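Local coordinates for protein fusion DH (Streptomyces sp. MJ635-86F5, PDB 6K97) that forms an engineered double hot dog dehydratase domain that probably dehydrates carrier-bound polyketide intermediates in cremimycin biosynthesis, at residues Q212-W224 with Y231-P243. Numbering follows the deposited sequence.
With SO4 (sulfate ion), chain C.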
loop_
_atom_site.group_PDB
_atom_site.type_symbol
_atom_site.label_atom_id
_atom_site.label_comp_id
_atom_site.label_asym_id
_atom_site.label_seq_id
_atom_site.Cartn_x
_atom_site.Cartn_y
_atom_site.Cartn_z
ATOM N N GLN A 212 15.836 -17.873 25.493
ATOM C CA GLN A 212 14.903 -18.919 25.832
ATOM C C GLN A 212 14.242 -19.491 24.590
ATOM O O GLN A 212 13.067 -19.269 24.335
ATOM C CB GLN A 212 13.871 -18.370 26.795
ATOM C CG GLN A 212 14.524 -17.949 28.107
ATOM C CD GLN A 212 13.922 -16.732 28.794
ATOM O OE1 GLN A 212 13.188 -15.932 28.214
ATOM N NE2 GLN A 212 14.303 -16.561 30.037
ATOM N N TYR A 213 15.007 -20.248 23.825
ATOM C CA TYR A 213 14.545 -20.773 22.561
ATOM C C TYR A 213 13.643 -21.997 22.788
ATOM O O TYR A 213 14.099 -23.003 23.307
ATOM C CB TYR A 213 15.735 -21.166 21.697
ATOM C CG TYR A 213 16.635 -19.983 21.295
ATOM C CD1 TYR A 213 16.117 -18.879 20.601
ATOM C CD2 TYR A 213 18.019 -20.024 21.519
ATOM C CE1 TYR A 213 16.939 -17.833 20.204
ATOM C CE2 TYR A 213 18.833 -19.021 21.095
ATOM C CZ TYR A 213 18.280 -17.905 20.454
ATOM O OH TYR A 213 19.087 -16.884 20.077
ATOM N N GLY A 214 12.374 -21.904 22.364
ATOM C CA GLY A 214 11.520 -23.070 22.316
ATOM C C GLY A 214 11.870 -23.970 21.131
ATOM O O GLY A 214 12.836 -23.740 20.401
ATOM N N GLU A 215 11.059 -24.998 20.946
ATOM C CA GLU A 215 11.398 -26.107 20.101
ATOM C C GLU A 215 11.665 -25.696 18.661
ATOM O O GLU A 215 12.621 -26.181 18.025
ATOM C CB GLU A 215 10.350 -27.208 20.217
ATOM C CG GLU A 215 10.930 -28.537 19.749
ATOM C CD GLU A 215 9.967 -29.705 19.873
ATOM O OE1 GLU A 215 8.901 -29.558 20.556
ATOM O OE2 GLU A 215 10.303 -30.750 19.263
ATOM N N THR A 216 10.859 -24.788 18.142
ATOM C CA THR A 216 11.046 -24.388 16.751
ATOM C C THR A 216 12.377 -23.714 16.462
ATOM O O THR A 216 12.871 -23.758 15.317
ATOM C CB THR A 216 9.980 -23.395 16.274
ATOM O OG1 THR A 216 8.675 -23.915 16.529
ATOM C CG2 THR A 216 10.145 -23.193 14.762
ATOM N N PHE A 217 12.913 -23.028 17.477
ATOM C CA PHE A 217 14.155 -22.298 17.333
ATOM C C PHE A 217 15.337 -23.029 17.888
ATOM O O PHE A 217 16.391 -22.480 17.950
ATOM C CB PHE A 217 14.048 -20.901 17.941
ATOM C CG PHE A 217 13.277 -19.957 17.085
ATOM C CD1 PHE A 217 11.890 -20.024 17.042
ATOM C CD2 PHE A 217 13.922 -19.051 16.279
ATOM C CE1 PHE A 217 11.167 -19.195 16.225
ATOM C CE2 PHE A 217 13.207 -18.227 15.441
ATOM C CZ PHE A 217 11.815 -18.298 15.423
ATOM N N ARG A 218 15.201 -24.296 18.223
ATOM C CA ARG A 218 16.373 -25.075 18.643
ATOM C C ARG A 218 16.759 -25.935 17.446
ATOM O O ARG A 218 16.694 -27.150 17.501
ATOM C CB ARG A 218 16.062 -25.940 19.849
ATOM C CG ARG A 218 15.908 -25.166 21.126
ATOM C CD ARG A 218 16.231 -26.019 22.339
ATOM N NE ARG A 218 15.247 -27.085 22.465
ATOM C CZ ARG A 218 14.059 -26.967 23.068
ATOM N NH1 ARG A 218 13.632 -25.815 23.587
ATOM N NH2 ARG A 218 13.237 -28.003 23.104
ATOM N N GLY A 219 17.173 -25.282 16.370
ATOM C CA GLY A 219 17.448 -25.942 15.101
ATOM C C GLY A 219 18.882 -26.337 14.852
ATOM O O GLY A 219 19.157 -27.042 13.912
ATOM N N LEU A 220 19.801 -25.947 15.731
ATOM C CA LEU A 220 21.191 -26.403 15.624
ATOM C C LEU A 220 21.305 -27.878 16.028
ATOM O O LEU A 220 21.347 -28.163 17.181
ATOM C CB LEU A 220 22.104 -25.513 16.480
ATOM C CG LEU A 220 23.600 -25.842 16.502
ATOM C CD1 LEU A 220 24.235 -25.656 15.145
ATOM C CD2 LEU A 220 24.369 -25.011 17.529
ATOM N N ARG A 221 21.384 -28.798 15.080
ATOM C CA ARG A 221 21.479 -30.237 15.379
ATOM C C ARG A 221 22.916 -30.734 15.716
ATOM O O ARG A 221 23.057 -31.706 16.434
ATOM C CB ARG A 221 20.955 -31.118 14.205
ATOM C CG ARG A 221 19.487 -31.090 13.742
ATOM C CD ARG A 221 18.317 -30.566 14.591
ATOM N NE ARG A 221 18.405 -30.730 16.024
ATOM C CZ ARG A 221 17.551 -30.176 16.887
ATOM N NH1 ARG A 221 16.523 -29.446 16.453
ATOM N NH2 ARG A 221 17.717 -30.370 18.193
ATOM N N ALA A 222 23.955 -30.108 15.159
ATOM C CA ALA A 222 25.362 -30.581 15.255
ATOM C C ALA A 222 26.346 -29.465 14.898
ATOM O O ALA A 222 26.024 -28.590 14.142
ATOM C CB ALA A 222 25.592 -31.781 14.352
ATOM N N ALA A 223 27.546 -29.479 15.461
ATOM C CA ALA A 223 28.509 -28.416 15.205
ATOM C C ALA A 223 29.933 -28.803 15.559
ATOM O O ALA A 223 30.163 -29.470 16.543
ATOM C CB ALA A 223 28.111 -27.183 15.961
ATOM N N TRP A 224 30.882 -28.368 14.736
ATOM C CA TRP A 224 32.329 -28.611 14.935
ATOM C C TRP A 224 33.038 -27.302 14.779
ATOM O O TRP A 224 32.626 -26.462 13.989
ATOM C CB TRP A 224 32.877 -29.574 13.892
ATOM C CG TRP A 224 32.092 -30.819 13.763
ATOM C CD1 TRP A 224 32.413 -32.055 14.291
ATOM C CD2 TRP A 224 30.839 -31.001 13.064
ATOM N NE1 TRP A 224 31.438 -32.980 13.969
ATOM C CE2 TRP A 224 30.462 -32.364 13.220
ATOM C CE3 TRP A 224 30.014 -30.164 12.320
ATOM C CZ2 TRP A 224 29.284 -32.901 12.649
ATOM C CZ3 TRP A 224 28.836 -30.707 11.738
ATOM C CH2 TRP A 224 28.497 -32.070 11.911
ATOM N N TYR A 231 31.438 -24.979 11.789
ATOM C CA TYR A 231 30.582 -25.662 10.830
ATOM C C TYR A 231 29.350 -26.198 11.532
ATOM O O TYR A 231 29.472 -26.837 12.574
ATOM C CB TYR A 231 31.322 -26.836 10.207
ATOM C CG TYR A 231 32.500 -26.412 9.375
ATOM C CD1 TYR A 231 33.765 -26.254 9.953
ATOM C CD2 TYR A 231 32.355 -26.130 8.025
ATOM C CE1 TYR A 231 34.852 -25.847 9.201
ATOM C CE2 TYR A 231 33.441 -25.710 7.268
ATOM C CZ TYR A 231 34.689 -25.593 7.863
ATOM O OH TYR A 231 35.769 -25.188 7.111
ATOM N N ALA A 232 28.167 -25.957 10.977
ATOM C CA ALA A 232 26.929 -26.301 11.661
ATOM C C ALA A 232 25.924 -26.995 10.753
ATOM O O ALA A 232 25.711 -26.549 9.623
ATOM C CB ALA A 232 26.318 -25.026 12.195
ATOM N N ASP A 233 25.296 -28.065 11.237
ATOM C CA ASP A 233 24.114 -28.600 10.592
ATOM C C ASP A 233 22.906 -28.016 11.319
ATOM O O ASP A 233 22.781 -28.158 12.531
ATOM C CB ASP A 233 24.084 -30.120 10.646
ATOM C CG ASP A 233 25.067 -30.761 9.694
ATOM O OD1 ASP A 233 25.901 -30.052 9.091
ATOM O OD2 ASP A 233 24.983 -31.984 9.510
ATOM N N VAL A 234 22.038 -27.342 10.570
ATOM C CA VAL A 234 20.812 -26.788 11.109
ATOM C C VAL A 234 19.623 -27.327 10.326
ATOM O O VAL A 234 19.731 -27.696 9.163
ATOM C CB VAL A 234 20.816 -25.236 11.123
ATOM C CG1 VAL A 234 22.038 -24.729 11.843
ATOM C CG2 VAL A 234 20.832 -24.652 9.723
ATOM N N GLU A 235 18.496 -27.387 11.005
ATOM C CA GLU A 235 17.244 -27.882 10.466
ATOM C C GLU A 235 16.131 -27.102 11.181
ATOM O O GLU A 235 16.416 -26.389 12.112
ATOM C CB GLU A 235 17.105 -29.378 10.658
ATOM C CG GLU A 235 16.393 -30.020 9.465
ATOM C CD GLU A 235 16.456 -31.542 9.461
ATOM O OE1 GLU A 235 16.896 -32.130 10.498
ATOM O OE2 GLU A 235 16.040 -32.122 8.429
ATOM N N VAL A 236 14.898 -27.141 10.687
ATOM C CA VAL A 236 13.816 -26.432 11.370
ATOM C C VAL A 236 13.323 -27.319 12.518
ATOM O O VAL A 236 12.875 -28.461 12.285
ATOM C CB VAL A 236 12.637 -26.118 10.415
ATOM C CG1 VAL A 236 11.560 -25.326 11.141
ATOM C CG2 VAL A 236 13.129 -25.336 9.221
ATOM N N GLY A 237 13.412 -26.802 13.742
ATOM C CA GLY A 237 12.959 -27.531 14.928
ATOM C C GLY A 237 11.444 -27.674 14.959
ATOM O O GLY A 237 10.727 -26.814 14.451
ATOM N N ALA A 238 10.952 -28.790 15.495
ATOM C CA ALA A 238 9.500 -29.042 15.619
ATOM C C ALA A 238 8.723 -28.731 14.334
ATOM O O ALA A 238 7.875 -27.820 14.317
ATOM C CB ALA A 238 8.936 -28.255 16.792
ATOM N N PRO A 239 9.008 -29.485 13.248
ATOM C CA PRO A 239 8.469 -29.173 11.901
ATOM C C PRO A 239 6.944 -28.948 11.868
ATOM O O PRO A 239 6.456 -27.910 11.375
ATOM C CB PRO A 239 8.851 -30.407 11.068
ATOM C CG PRO A 239 9.986 -31.065 11.804
ATOM C CD PRO A 239 9.867 -30.694 13.250
ATOM N N ALA A 240 6.208 -29.896 12.432
ATOM C CA ALA A 240 4.739 -29.834 12.463
ATOM C C ALA A 240 4.172 -28.563 13.114
ATOM O O ALA A 240 2.969 -28.347 13.082
ATOM C CB ALA A 240 4.172 -31.075 13.158
ATOM N N SER A 241 5.029 -27.722 13.690
ATOM C CA SER A 241 4.563 -26.544 14.419
ATOM C C SER A 241 4.881 -25.173 13.789
ATOM O O SER A 241 4.569 -24.149 14.406
ATOM C CB SER A 241 5.072 -26.610 15.868
ATOM O OG SER A 241 4.319 -27.544 16.626
ATOM N N SER A 242 5.497 -25.130 12.597
ATOM C CA SER A 242 5.573 -23.856 11.810
ATOM C C SER A 242 4.995 -24.052 10.413
ATOM O O SER A 242 4.641 -25.173 10.082
ATOM C CB SER A 242 7.015 -23.261 11.766
ATOM O OG SER A 242 8.042 -24.217 12.000
ATOM N N PRO A 243 4.863 -22.962 9.612
ATOM C CA PRO A 243 4.754 -23.164 8.211
ATOM C C PRO A 243 6.035 -23.834 7.773
ATOM O O PRO A 243 7.086 -23.651 8.393
ATOM C CB PRO A 243 4.670 -21.735 7.631
ATOM C CG PRO A 243 4.278 -20.891 8.784
ATOM C CD PRO A 243 5.035 -21.535 9.900
HETATM S S SO4 C . 9.936 -26.230 24.532
HETATM O O1 SO4 C . 9.378 -25.539 23.327
HETATM O O2 SO4 C . 11.130 -25.507 25.032
HETATM O O3 SO4 C . 8.919 -26.208 25.619
HETATM O O4 SO4 C . 10.316 -27.652 24.242
#
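An antiparallel beta hairpin with a classic beta bulge joins 220-224 to 231-235, pairing Trp224 with Tyr231 and setting Arg221 and Ala222 opposite Asp233; it lies wholly in the second part of the fusion, in its predicted C-terminal hotdog fold. The strand directions are 163° apart. Trp224 and Tyr231 exchange both backbone bonds, Tyr231 N to Trp224 O at 2.9 Å being nearly straight. At the bulge, Asp233 O takes the amide of Arg221 (N to O 3.0 Å) and, weakly, that of Ala222, while Asp233 N returns a bond to Ala222 O. On the face bearing Trp224, the indole has CG anti to its carbonyl carbon (chi1 -51°), which brings the CE3 edge to 3.4 Å from Tyr231 O. The same edge, at CZ3, passes the Asp233 carboxylate with the two planes 75° apart; OD1 forms a salt bridge with Arg293 of strand 291-298. On the other face, Leu220 CD1 rests on Ala232 CB (3.7 Å) and lies 4.1 Å from Val234 CG1, with Leu220 also touching Leu202 of helix 199-208. Beyond the strands, Gly237 lies close against the 215-216 turn, and Ala238 CB touches the Glu215 side chain. Arg218 folds back over this turn, its NH1 bonded to Tyr213 O and, almost straight, to sulfate O2 (2.9 Å), while NH2 reaches O4 and Glu215 N holds O1 at 3.0 Å. A leucine in place of Arg218 would probably leave the sulfate with the Glu215 amide alone among these donors and Tyr213 O without its guanidinium partner. The ion probably comes from the crystallisation liquor, consistent with a spot able to hold an anion; between its two strands the hairpin is held mainly by backbone bonds and apolar packing.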